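Local structure of hemoglobin component VII (Tokunagayusurika akamusi, 1X46) at residues A[14-19]-A[130-135]; A[43-47]-A[60-64]; A[109-113]-A[142-147]. The protein binds heme and probably carries or stores oxygen in the midge larva, as a single-chain member of the globin family. All blocks are in the same frame, centred on the assembly; numbering follows the deposited sequence.

Contact 1: A[14-19]-A[130-135]; sequences LVKSSW and GTKKAW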
loop_
_atom_site.group_PDB
_atom_site.type_symbol
_atom_site.label_atom_id
_atom_site.label_comp_id
_atom_site.label_asym_id
_atom_site.label_seq_id
_atom_site.Cartn_x
_atom_site.Cartn_y
_atom_site.Cartn_z
ATOM N N LEU A 14 6.329 8.494 -11.692
ATOM C CA LEU A 14 5.613 9.366 -10.742
ATOM C C LEU A 14 5.351 8.628 -9.434
ATOM O O LEU A 14 5.499 9.212 -8.348
ATOM C CB LEU A 14 4.290 9.854 -11.309
ATOM C CG LEU A 14 4.328 10.926 -12.405
ATOM C CD1 LEU A 14 2.912 11.169 -12.933
ATOM C CD2 LEU A 14 4.941 12.210 -11.903
ATOM N N VAL A 15 4.967 7.352 -9.553
ATOM C CA VAL A 15 4.831 6.500 -8.373
ATOM C C VAL A 15 6.171 6.310 -7.660
ATOM O O VAL A 15 6.251 6.514 -6.467
ATOM C CB VAL A 15 4.212 5.143 -8.744
ATOM C CG1 VAL A 15 4.281 4.153 -7.579
ATOM C CG2 VAL A 15 2.757 5.329 -9.263
ATOM N N LYS A 16 7.230 5.924 -8.381
ATOM C CA LYS A 16 8.517 5.724 -7.701
ATOM C C LYS A 16 9.014 7.002 -6.994
ATOM O O LYS A 16 9.472 6.939 -5.843
ATOM C CB LYS A 16 9.593 5.240 -8.679
ATOM C CG LYS A 16 9.393 3.849 -9.208
ATOM C CD LYS A 16 10.493 3.434 -10.191
ATOM C CE LYS A 16 10.254 1.979 -10.613
ATOM N NZ LYS A 16 11.206 1.513 -11.669
ATOM N N SER A 17 8.887 8.152 -7.659
ATOM C CA SER A 17 9.413 9.387 -7.077
ATOM C C SER A 17 8.589 9.913 -5.910
ATOM O O SER A 17 9.151 10.374 -4.921
ATOM C CB SER A 17 9.637 10.478 -8.125
ATOM O OG SER A 17 8.470 10.743 -8.864
ATOM N N SER A 18 7.257 9.819 -6.005
ATOM C CA SER A 18 6.421 10.251 -4.907
ATOM C C SER A 18 6.510 9.277 -3.717
ATOM O O SER A 18 6.510 9.688 -2.560
ATOM C CB SER A 18 4.965 10.490 -5.380
ATOM O OG SER A 18 4.371 9.316 -5.896
ATOM N N TRP A 19 6.642 7.985 -4.022
ATOM C CA TRP A 19 6.910 6.999 -2.985
ATOM C C TRP A 19 8.191 7.297 -2.213
ATOM O O TRP A 19 8.240 7.172 -0.989
ATOM C CB TRP A 19 6.938 5.594 -3.590
ATOM C CG TRP A 19 7.270 4.539 -2.572
ATOM C CD1 TRP A 19 8.378 3.718 -2.571
ATOM C CD2 TRP A 19 6.489 4.164 -1.428
ATOM N NE1 TRP A 19 8.318 2.868 -1.490
ATOM C CE2 TRP A 19 7.172 3.117 -0.776
ATOM C CE3 TRP A 19 5.269 4.603 -0.893
ATOM C CZ2 TRP A 19 6.685 2.519 0.413
ATOM C CZ3 TRP A 19 4.783 4.003 0.275
ATOM C CH2 TRP A 19 5.498 2.982 0.917
ATOM N N GLY A 130 -2.097 14.316 -11.841
ATOM C CA GLY A 130 -1.287 13.349 -12.554
ATOM C C GLY A 130 -0.718 12.307 -11.598
ATOM O O GLY A 130 -0.649 11.125 -11.933
ATOM N N THR A 131 -0.280 12.763 -10.425
ATOM C CA THR A 131 0.237 11.856 -9.388
ATOM C C THR A 131 -0.874 10.898 -9.008
ATOM O O THR A 131 -0.670 9.677 -8.912
ATOM C CB THR A 131 0.691 12.605 -8.129
ATOM O OG1 THR A 131 1.316 13.848 -8.473
ATOM C CG2 THR A 131 1.738 11.779 -7.357
ATOM N N LYS A 132 -2.073 11.449 -8.790
ATOM C CA LYS A 132 -3.199 10.610 -8.397
ATOM C C LYS A 132 -3.551 9.581 -9.465
ATOM O O LYS A 132 -3.787 8.411 -9.154
ATOM C CB LYS A 132 -4.412 11.505 -8.092
ATOM C CG LYS A 132 -5.584 10.711 -7.550
ATOM C CD LYS A 132 -6.895 11.460 -7.658
ATOM C CE LYS A 132 -8.109 10.493 -7.598
ATOM N NZ LYS A 132 -7.854 9.159 -6.901
ATOM N N LYS A 133 -3.565 10.025 -10.731
ATOM C CA LYS A 133 -3.836 9.143 -11.860
ATOM C C LYS A 133 -2.815 8.018 -11.952
ATOM O O LYS A 133 -3.196 6.871 -12.175
ATOM C CB LYS A 133 -3.857 9.944 -13.159
ATOM C CG LYS A 133 -4.400 9.170 -14.334
ATOM C CD LYS A 133 -4.616 10.140 -15.471
ATOM C CE LYS A 133 -3.374 10.195 -16.321
ATOM N NZ LYS A 133 -3.300 8.948 -17.151
ATOM N N ALA A 134 -1.535 8.342 -11.733
ATOM C CA ALA A 134 -0.477 7.329 -11.793
ATOM C C ALA A 134 -0.667 6.258 -10.709
ATOM O O ALA A 134 -0.619 5.048 -11.006
ATOM C CB ALA A 134 0.881 7.960 -11.680
ATOM N N TRP A 135 -0.885 6.690 -9.458
ATOM C CA TRP A 135 -1.159 5.719 -8.398
ATOM C C TRP A 135 -2.440 4.903 -8.613
ATOM O O TRP A 135 -2.480 3.718 -8.278
ATOM C CB TRP A 135 -1.205 6.403 -7.037
ATOM C CG TRP A 135 0.122 6.740 -6.493
ATOM C CD1 TRP A 135 0.798 7.915 -6.624
ATOM C CD2 TRP A 135 0.943 5.896 -5.669
ATOM N NE1 TRP A 135 1.999 7.857 -5.951
ATOM C CE2 TRP A 135 2.116 6.632 -5.349
ATOM C CE3 TRP A 135 0.800 4.605 -5.149
ATOM C CZ2 TRP A 135 3.149 6.106 -4.546
ATOM C CZ3 TRP A 135 1.833 4.075 -4.350
ATOM C CH2 TRP A 135 2.991 4.824 -4.055
#
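The hydroxyl OG of Ser-18 is gripped by two partners, one on each helix. It accepts the indole N-H of Trp-135, with NE1 2.8 Å from OG and an N-H...O angle of 156°, and donates to the carbonyl of Leu-14, with OG 2.7 Å from O. The same carbonyl also takes the Ser-18 backbone N-H, the two donors arriving from opposite faces of its plane. Ser-18 OG sits between its own backbone N and carbonyl carbon (chi1 61°), which lets it reach one turn back and still face the indole. The bond from Trp-135 NE1 lies close to the indole plane and probably fixes the ring's rotation. Val-15 CG1 then rests on a face of the ring, 3.8 Å from the centroid of the six-membered ring of Trp-135, a CH-pi contact. Beyond it, Trp-135 CH2 meets Trp-19 CE3 at 3.9 Å, the two side chains crossing at about a right angle. Leu-14 CB packs on Ala-134 CB, also at 3.9 Å. A leucine in place of Trp-135 would probably leave Ser-18 OG without its donor and strip Val-15 CG1 of the flat surface beneath it. The segment axes, 9.4 Å apart at closest and crossing at -109°, describe the steep packing of the first helix on the last (A on H) in the globin fold.

Contact 2: A[43-47]-A[60-64]; sequences KFSAF and PFALH. With HEM (protoporphyrin IX containing Fe), chain B.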
loop_
_atom_site.group_PDB
_atom_site.type_symbol
_atom_site.label_atom_id
_atom_site.label_comp_id
_atom_site.label_asym_id
_atom_site.label_seq_id
_atom_site.Cartn_x
_atom_site.Cartn_y
_atom_site.Cartn_z
ATOM N N LYS A 43 -8.378 -5.770 13.382
ATOM C CA LYS A 43 -8.014 -7.090 12.837
ATOM C C LYS A 43 -6.639 -7.577 13.291
ATOM O O LYS A 43 -6.301 -8.770 13.140
ATOM C CB LYS A 43 -8.064 -7.050 11.315
ATOM C CG LYS A 43 -9.406 -6.603 10.774
ATOM C CD LYS A 43 -9.542 -6.930 9.303
ATOM C CE LYS A 43 -10.874 -6.458 8.771
ATOM N NZ LYS A 43 -11.905 -7.492 9.036
ATOM N N PHE A 44 -5.829 -6.663 13.817
ATOM C CA PHE A 44 -4.426 -6.987 14.128
ATOM C C PHE A 44 -4.220 -7.530 15.524
ATOM O O PHE A 44 -4.628 -6.907 16.486
ATOM C CB PHE A 44 -3.529 -5.769 13.936
ATOM C CG PHE A 44 -3.365 -5.357 12.505
ATOM C CD1 PHE A 44 -2.175 -5.617 11.810
ATOM C CD2 PHE A 44 -4.418 -4.752 11.825
ATOM C CE1 PHE A 44 -2.030 -5.239 10.491
ATOM C CE2 PHE A 44 -4.269 -4.388 10.504
ATOM C CZ PHE A 44 -3.084 -4.635 9.838
ATOM N N SER A 45 -3.523 -8.658 15.646
ATOM C CA SER A 45 -3.269 -9.249 16.952
ATOM C C SER A 45 -2.513 -8.321 17.900
ATOM O O SER A 45 -2.812 -8.274 19.100
ATOM C CB SER A 45 -2.514 -10.580 16.831
ATOM O OG SER A 45 -3.255 -11.478 16.035
ATOM N N ALA A 46 -1.553 -7.567 17.369
ATOM C CA ALA A 46 -0.758 -6.689 18.203
ATOM C C ALA A 46 -1.452 -5.362 18.520
ATOM O O ALA A 46 -1.036 -4.679 19.440
ATOM C CB ALA A 46 0.623 -6.402 17.564
ATOM N N PHE A 47 -2.473 -5.006 17.747
ATOM C CA PHE A 47 -3.068 -3.653 17.846
ATOM C C PHE A 47 -4.538 -3.582 18.239
ATOM O O PHE A 47 -4.997 -2.513 18.654
ATOM C CB PHE A 47 -2.835 -2.883 16.536
ATOM C CG PHE A 47 -1.409 -2.982 16.034
ATOM C CD1 PHE A 47 -0.326 -2.692 16.880
ATOM C CD2 PHE A 47 -1.180 -3.374 14.736
ATOM C CE1 PHE A 47 1.000 -2.785 16.407
ATOM C CE2 PHE A 47 0.131 -3.498 14.255
ATOM C CZ PHE A 47 1.211 -3.219 15.099
ATOM N N PRO A 60 6.496 -2.695 18.499
ATOM C CA PRO A 60 5.563 -3.521 17.721
ATOM C C PRO A 60 4.895 -2.733 16.575
ATOM O O PRO A 60 4.626 -3.286 15.507
ATOM C CB PRO A 60 4.534 -3.951 18.767
ATOM C CG PRO A 60 5.317 -3.915 20.060
ATOM C CD PRO A 60 6.161 -2.714 19.945
ATOM N N PHE A 61 4.572 -1.472 16.818
ATOM C CA PHE A 61 3.982 -0.650 15.773
ATOM C C PHE A 61 4.942 -0.365 14.618
ATOM O O PHE A 61 4.589 -0.551 13.452
ATOM C CB PHE A 61 3.455 0.675 16.373
ATOM C CG PHE A 61 2.485 1.415 15.476
ATOM C CD1 PHE A 61 1.175 0.982 15.342
ATOM C CD2 PHE A 61 2.900 2.544 14.794
ATOM C CE1 PHE A 61 0.286 1.708 14.542
ATOM C CE2 PHE A 61 2.004 3.278 13.976
ATOM C CZ PHE A 61 0.696 2.817 13.851
ATOM N N ALA A 62 6.169 0.057 14.939
ATOM C CA ALA A 62 7.176 0.277 13.912
ATOM C C ALA A 62 7.477 -1.052 13.193
ATOM O O ALA A 62 7.727 -1.057 12.001
ATOM C CB ALA A 62 8.458 0.809 14.540
ATOM N N LEU A 63 7.451 -2.161 13.936
ATOM C CA LEU A 63 7.722 -3.450 13.307
ATOM C C LEU A 63 6.713 -3.732 12.180
ATOM O O LEU A 63 7.107 -4.032 11.043
ATOM C CB LEU A 63 7.726 -4.565 14.356
ATOM C CG LEU A 63 7.852 -5.986 13.762
ATOM C CD1 LEU A 63 9.104 -6.197 12.875
ATOM C CD2 LEU A 63 7.819 -6.970 14.959
ATOM N N HIS A 64 5.415 -3.596 12.466
ATOM C CA HIS A 64 4.436 -3.891 11.430
ATOM C C HIS A 64 4.521 -2.854 10.271
ATOM O O HIS A 64 4.404 -3.208 9.093
ATOM C CB HIS A 64 3.001 -3.963 11.946
ATOM C CG HIS A 64 2.098 -4.464 10.891
ATOM N ND1 HIS A 64 2.181 -5.765 10.446
ATOM C CD2 HIS A 64 1.277 -3.817 10.031
ATOM C CE1 HIS A 64 1.375 -5.919 9.413
ATOM N NE2 HIS A 64 0.840 -4.750 9.121
HETATM C CHA HEM B . 0.007 -8.761 8.032
HETATM C CHB HEM B . 1.574 -6.433 4.078
HETATM C CHC HEM B . -2.774 -4.353 3.609
HETATM C CHD HEM B . -4.356 -6.646 7.555
HETATM C C1A HEM B . 0.811 -8.261 7.048
HETATM C C2A HEM B . 2.218 -8.561 6.900
HETATM C C3A HEM B . 2.629 -7.912 5.816
HETATM C C4A HEM B . 1.523 -7.231 5.203
HETATM C CMA HEM B . 4.066 -7.925 5.247
HETATM C CAA HEM B . 3.080 -9.387 7.908
HETATM C CBA HEM B . 2.931 -10.920 7.836
HETATM C CGA HEM B . 3.455 -11.438 6.518
HETATM O O1A HEM B . 2.689 -12.083 5.776
HETATM O O2A HEM B . 4.655 -11.206 6.197
HETATM C C1B HEM B . 0.564 -5.627 3.628
HETATM C C2B HEM B . 0.608 -4.717 2.507
HETATM C C3B HEM B . -0.607 -4.137 2.379
HETATM C C4B HEM B . -1.447 -4.702 3.418
HETATM C CMB HEM B . 1.881 -4.474 1.650
HETATM C CAB HEM B . -1.149 -3.086 1.384
HETATM C CBB HEM B . -0.483 -2.635 0.321
HETATM C C1C HEM B . -3.588 -4.771 4.622
HETATM C C2C HEM B . -4.976 -4.384 4.858
HETATM C C3C HEM B . -5.399 -4.991 5.965
HETATM C C4C HEM B . -4.319 -5.825 6.453
HETATM C CMC HEM B . -5.790 -3.426 3.952
HETATM C CAC HEM B . -6.803 -4.894 6.616
HETATM C C1D HEM B . -3.344 -7.453 7.995
HETATM C C2D HEM B . -3.445 -8.308 9.150
HETATM C C3D HEM B . -2.105 -8.964 9.288
HETATM C C4D HEM B . -1.306 -8.405 8.225
HETATM C CMD HEM B . -4.688 -8.498 10.043
HETATM C CAD HEM B . -1.696 -9.980 10.385
HETATM C CBD HEM B . -1.291 -9.259 11.666
HETATM C CGD HEM B . -1.015 -10.262 12.769
HETATM O O1D HEM B . -0.737 -11.446 12.470
HETATM O O2D HEM B . -1.102 -9.875 13.958
HETATM N NA HEM B . 0.418 -7.463 5.997
HETATM N NB HEM B . -0.717 -5.574 4.186
HETATM N NC HEM B . -3.217 -5.667 5.608
HETATM N ND HEM B . -2.062 -7.543 7.438
HETATM FE FE HEM B . -1.395 -6.567 5.802
HETATM O O HOH W 1 -0.894 -4.940 6.999
#
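On the distal side of the heme pocket, Phe-44 of the corner between the C and D helices meets His-64, the distal histidine of helix 59-78. The two rings form an edge-to-face pair, with the edge of Phe-44 directed at the imidazole face, centroids of the Phe-44 and His-64 rings 4.9 Å apart and planes at 73°. The closest atoms are Phe-44 CE1 and His-64 NE2, at 3.2 Å. Phe-44 in turn lays one face over pyrrole D, its CZ 3.3 Å from heme CHD. Next to it, the Ser-45 backbone N donates to heme propionate O2D at 3.2 Å, tying the same loop to the cofactor's rim.

Phe-47 makes the second aromatic pair: it receives the edge of Phe-61 on a face, the ring planes at 72°, while its own rim abuts the helix, with CZ 3.4 Å from Pro-60 O. His-64 CB also lies at that rim. From there the imidazole is carried over the porphyrin because CG stands opposite the backbone N (chi1 -171°), and an edge of the ring drops toward heme C1A. Phe-61 also packs on side chains of helices 26-36 and 52-55.

In the imidazole plane, His-64 NE2 lies 2.7 Å from water 1, whose O is 2.1 Å from the heme iron. His-99 supplies the axial protein ligand. A polar ligand is thus held between iron and NE2, with the edge of the Phe-44 ring beside it, consistent with the role of distal histidines in steadying bound oxygen in related globins.

Contact 3: A[109-113]-A[142-147]; sequences FEEFE and MYSVVF. With HEM (protoporphyrin IX containing Fe), chain B.
Segments 109-113 and 142-147 run nearly antiparallel, the axes of their helical parts at 159° and 12.5 Å apart at closest, with Phe-109 and Tyr-143 the nearest pair at 8.3 Å between CA atoms. So wide a spacing leaves the join to large side chains. Tyr-143 reaches across and its OH donates to Glu-113 OE1 at 2.7 Å, meeting the oxygen from above the carboxylate plane, 39° out of it. OE1 also lies at the edge of the Tyr-143 ring, in its plane. Glu-113 can present this oxygen because its chain is extended beyond CG, which stands opposite the backbone N (chi1 170°). Glu-117 and Asp-136 bring further negative charge near its OE2, so the donated bond probably offsets some of the repulsion, which would otherwise tend to raise the pKa of Glu-113.

Phe-109 fills the heme side. Val-146 CG1 covers one face of its ring, 4.3 Å from the Phe-109 centroid in a CH-pi contact, and the heme methyl CMC lies over the opposite face. Met-142 CE comes obliquely to the ring, 3.5 Å from Phe-109 CD1, and the CE1 rim of Phe-147 closes on Phe-109 CB at 4.0 Å. Phe-109 CE1 also reaches heme CHC at 3.6 Å, and its ring pairs edge-to-face with that of the axial ligand His-99.

The contact is the G-H helix pair of the globin fold: helix 85-100 packs beside Met-142 through Leu-92, whereas Phe-112 touches Ile-68 and Ile-72 of helix 59-78 and has heme vinyl CAB over a ring face.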
loop_
_atom_site.group_PDB
_atom_site.type_symbol
_atom_site.label_atom_id
_atom_site.label_comp_id
_atom_site.label_asym_id
_atom_site.label_seq_id
_atom_site.Cartn_x
_atom_site.Cartn_y
_atom_site.Cartn_z
ATOM N N PHE A 109 -8.602 -3.237 1.031
ATOM C CA PHE A 109 -7.461 -2.749 0.231
ATOM C C PHE A 109 -7.713 -1.371 -0.347
ATOM O O PHE A 109 -6.844 -0.499 -0.326
ATOM C CB PHE A 109 -7.041 -3.778 -0.832
ATOM C CG PHE A 109 -6.157 -4.875 -0.277
ATOM C CD1 PHE A 109 -4.807 -4.632 -0.010
ATOM C CD2 PHE A 109 -6.681 -6.136 0.000
ATOM C CE1 PHE A 109 -3.995 -5.615 0.515
ATOM C CE2 PHE A 109 -5.867 -7.145 0.522
ATOM C CZ PHE A 109 -4.534 -6.902 0.782
ATOM N N GLU A 110 -8.936 -1.133 -0.815
ATOM C CA GLU A 110 -9.274 0.187 -1.320
ATOM C C GLU A 110 -9.193 1.263 -0.225
ATOM O O GLU A 110 -8.797 2.387 -0.509
ATOM C CB GLU A 110 -10.683 0.191 -1.928
ATOM C CG GLU A 110 -10.834 -0.648 -3.190
ATOM C CD GLU A 110 -12.223 -0.524 -3.808
ATOM O OE1 GLU A 110 -13.150 0.023 -3.163
ATOM O OE2 GLU A 110 -12.371 -0.940 -4.971
ATOM N N GLU A 111 -9.550 0.888 1.012
ATOM C CA GLU A 111 -9.457 1.809 2.152
ATOM C C GLU A 111 -7.988 2.175 2.400
ATOM O O GLU A 111 -7.667 3.339 2.659
ATOM C CB GLU A 111 -10.090 1.165 3.381
ATOM C CG GLU A 111 -11.602 1.063 3.269
ATOM C CD GLU A 111 -12.221 0.200 4.346
ATOM O OE1 GLU A 111 -11.498 -0.626 4.989
ATOM O OE2 GLU A 111 -13.454 0.360 4.586
ATOM N N PHE A 112 -7.110 1.176 2.284
ATOM C CA PHE A 112 -5.669 1.430 2.444
ATOM C C PHE A 112 -5.200 2.394 1.353
ATOM O O PHE A 112 -4.459 3.348 1.608
ATOM C CB PHE A 112 -4.877 0.104 2.384
ATOM C CG PHE A 112 -3.401 0.300 2.603
ATOM C CD1 PHE A 112 -2.876 0.176 3.878
ATOM C CD2 PHE A 112 -2.557 0.670 1.546
ATOM C CE1 PHE A 112 -1.516 0.391 4.104
ATOM C CE2 PHE A 112 -1.189 0.882 1.761
ATOM C CZ PHE A 112 -0.694 0.750 3.069
ATOM N N GLU A 113 -5.654 2.175 0.119
ATOM C CA GLU A 113 -5.366 3.102 -0.975
ATOM C C GLU A 113 -5.859 4.528 -0.665
ATOM O O GLU A 113 -5.141 5.491 -0.869
ATOM C CB GLU A 113 -5.973 2.573 -2.279
ATOM C CG GLU A 113 -5.953 3.574 -3.430
ATOM C CD GLU A 113 -6.715 3.115 -4.681
ATOM O OE1 GLU A 113 -7.466 2.145 -4.633
ATOM O OE2 GLU A 113 -6.596 3.823 -5.716
ATOM N N MET A 142 -2.386 -3.764 -9.261
ATOM C CA MET A 142 -2.265 -4.573 -8.043
ATOM C C MET A 142 -3.560 -5.369 -7.787
ATOM O O MET A 142 -3.533 -6.588 -7.531
ATOM C CB MET A 142 -1.950 -3.676 -6.830
ATOM C CG MET A 142 -2.086 -4.374 -5.490
ATOM S SD MET A 142 -2.035 -3.097 -4.145
ATOM C CE MET A 142 -2.884 -3.966 -2.833
ATOM N N TYR A 143 -4.698 -4.677 -7.818
ATOM C CA TYR A 143 -5.991 -5.300 -7.561
ATOM C C TYR A 143 -6.346 -6.404 -8.554
ATOM O O TYR A 143 -6.982 -7.378 -8.196
ATOM C CB TYR A 143 -7.121 -4.245 -7.574
ATOM C CG TYR A 143 -6.982 -3.172 -6.508
ATOM C CD1 TYR A 143 -6.198 -3.362 -5.366
ATOM C CD2 TYR A 143 -7.631 -1.941 -6.666
ATOM C CE1 TYR A 143 -6.093 -2.373 -4.421
ATOM C CE2 TYR A 143 -7.531 -0.947 -5.711
ATOM C CZ TYR A 143 -6.748 -1.175 -4.599
ATOM O OH TYR A 143 -6.606 -0.200 -3.614
ATOM N N SER A 144 -5.911 -6.242 -9.800
ATOM C CA SER A 144 -6.230 -7.233 -10.813
ATOM C C SER A 144 -5.660 -8.614 -10.442
ATOM O O SER A 144 -6.228 -9.636 -10.815
ATOM C CB SER A 144 -5.737 -6.768 -12.185
ATOM O OG SER A 144 -4.337 -6.888 -12.299
ATOM N N VAL A 145 -4.567 -8.610 -9.688
ATOM C CA VAL A 145 -3.904 -9.833 -9.267
ATOM C C VAL A 145 -4.266 -10.205 -7.835
ATOM O O VAL A 145 -4.400 -11.377 -7.512
ATOM C CB VAL A 145 -2.371 -9.687 -9.435
ATOM C CG1 VAL A 145 -1.629 -10.825 -8.771
ATOM C CG2 VAL A 145 -2.022 -9.596 -10.913
ATOM N N VAL A 146 -4.427 -9.192 -6.979
ATOM C CA VAL A 146 -4.724 -9.444 -5.564
ATOM C C VAL A 146 -6.190 -9.823 -5.314
ATOM O O VAL A 146 -6.456 -10.765 -4.580
ATOM C CB VAL A 146 -4.298 -8.242 -4.680
ATOM C CG1 VAL A 146 -4.859 -8.314 -3.238
ATOM C CG2 VAL A 146 -2.801 -8.121 -4.657
ATOM N N PHE A 147 -7.137 -9.112 -5.912
ATOM C CA PHE A 147 -8.566 -9.365 -5.658
ATOM C C PHE A 147 -9.012 -10.814 -5.917
ATOM O O PHE A 147 -9.729 -11.358 -5.083
ATOM C CB PHE A 147 -9.503 -8.366 -6.366
ATOM C CG PHE A 147 -9.515 -6.965 -5.760
ATOM C CD1 PHE A 147 -8.650 -6.586 -4.721
ATOM C CD2 PHE A 147 -10.387 -6.014 -6.283
ATOM C CE1 PHE A 147 -8.690 -5.271 -4.211
ATOM C CE2 PHE A 147 -10.421 -4.702 -5.789
ATOM C CZ PHE A 147 -9.568 -4.343 -4.751
HETATM C CHA HEM B . 0.007 -8.761 8.032
HETATM C CHB HEM B . 1.574 -6.433 4.078
HETATM C CHC HEM B . -2.774 -4.353 3.609
HETATM C CHD HEM B . -4.356 -6.646 7.555
HETATM C C1A HEM B . 0.811 -8.261 7.048
HETATM C C2A HEM B . 2.218 -8.561 6.900
HETATM C C3A HEM B . 2.629 -7.912 5.816
HETATM C C4A HEM B . 1.523 -7.231 5.203
HETATM C CMA HEM B . 4.066 -7.925 5.247
HETATM C CAA HEM B . 3.080 -9.387 7.908
HETATM C CBA HEM B . 2.931 -10.920 7.836
HETATM C CGA HEM B . 3.455 -11.438 6.518
HETATM O O1A HEM B . 2.689 -12.083 5.776
HETATM O O2A HEM B . 4.655 -11.206 6.197
HETATM C C1B HEM B . 0.564 -5.627 3.628
HETATM C C2B HEM B . 0.608 -4.717 2.507
HETATM C C3B HEM B . -0.607 -4.137 2.379
HETATM C C4B HEM B . -1.447 -4.702 3.418
HETATM C CMB HEM B . 1.881 -4.474 1.650
HETATM C CAB HEM B . -1.149 -3.086 1.384
HETATM C CBB HEM B . -0.483 -2.635 0.321
HETATM C C1C HEM B . -3.588 -4.771 4.622
HETATM C C2C HEM B . -4.976 -4.384 4.858
HETATM C C3C HEM B . -5.399 -4.991 5.965
HETATM C C4C HEM B . -4.319 -5.825 6.453
HETATM C CMC HEM B . -5.790 -3.426 3.952
HETATM C CAC HEM B . -6.803 -4.894 6.616
HETATM C C1D HEM B . -3.344 -7.453 7.995
HETATM C C2D HEM B . -3.445 -8.308 9.150
HETATM C C3D HEM B . -2.105 -8.964 9.288
HETATM C C4D HEM B . -1.306 -8.405 8.225
HETATM C CMD HEM B . -4.688 -8.498 10.043
HETATM C CAD HEM B . -1.696 -9.980 10.385
HETATM C CBD HEM B . -1.291 -9.259 11.666
HETATM C CGD HEM B . -1.015 -10.262 12.769
HETATM O O1D HEM B . -0.737 -11.446 12.470
HETATM O O2D HEM B . -1.102 -9.875 13.958
HETATM N NA HEM B . 0.418 -7.463 5.997
HETATM N NB HEM B . -0.717 -5.574 4.186
HETATM N NC HEM B . -3.217 -5.667 5.608
HETATM N ND HEM B . -2.062 -7.543 7.438
HETATM FE FE HEM B . -1.395 -6.567 5.802
HETATM O O HOH W 1 -0.894 -4.940 6.999
#

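Overall arrangement
Contacts 1 and 3 share helix 129-146, which meets helix 9-20 near its start and helix 106-123 near its end; their centres are 16 Å apart, and their segments alternate along the chain. Contact 2 is nested within the loop closed by contact 1; the centres of contacts 1 and 2 lie about 27 Å apart, on opposite sides of the chain's centre. The heme bridges contacts 2 and 3, whose centres are 21 Å apart: His-64 works on the distal side, while Phe-109 lies on the proximal side beside His-99. Contact 1 stays away from the cofactor, the side chain of Trp-19 ending about 8 Å from it.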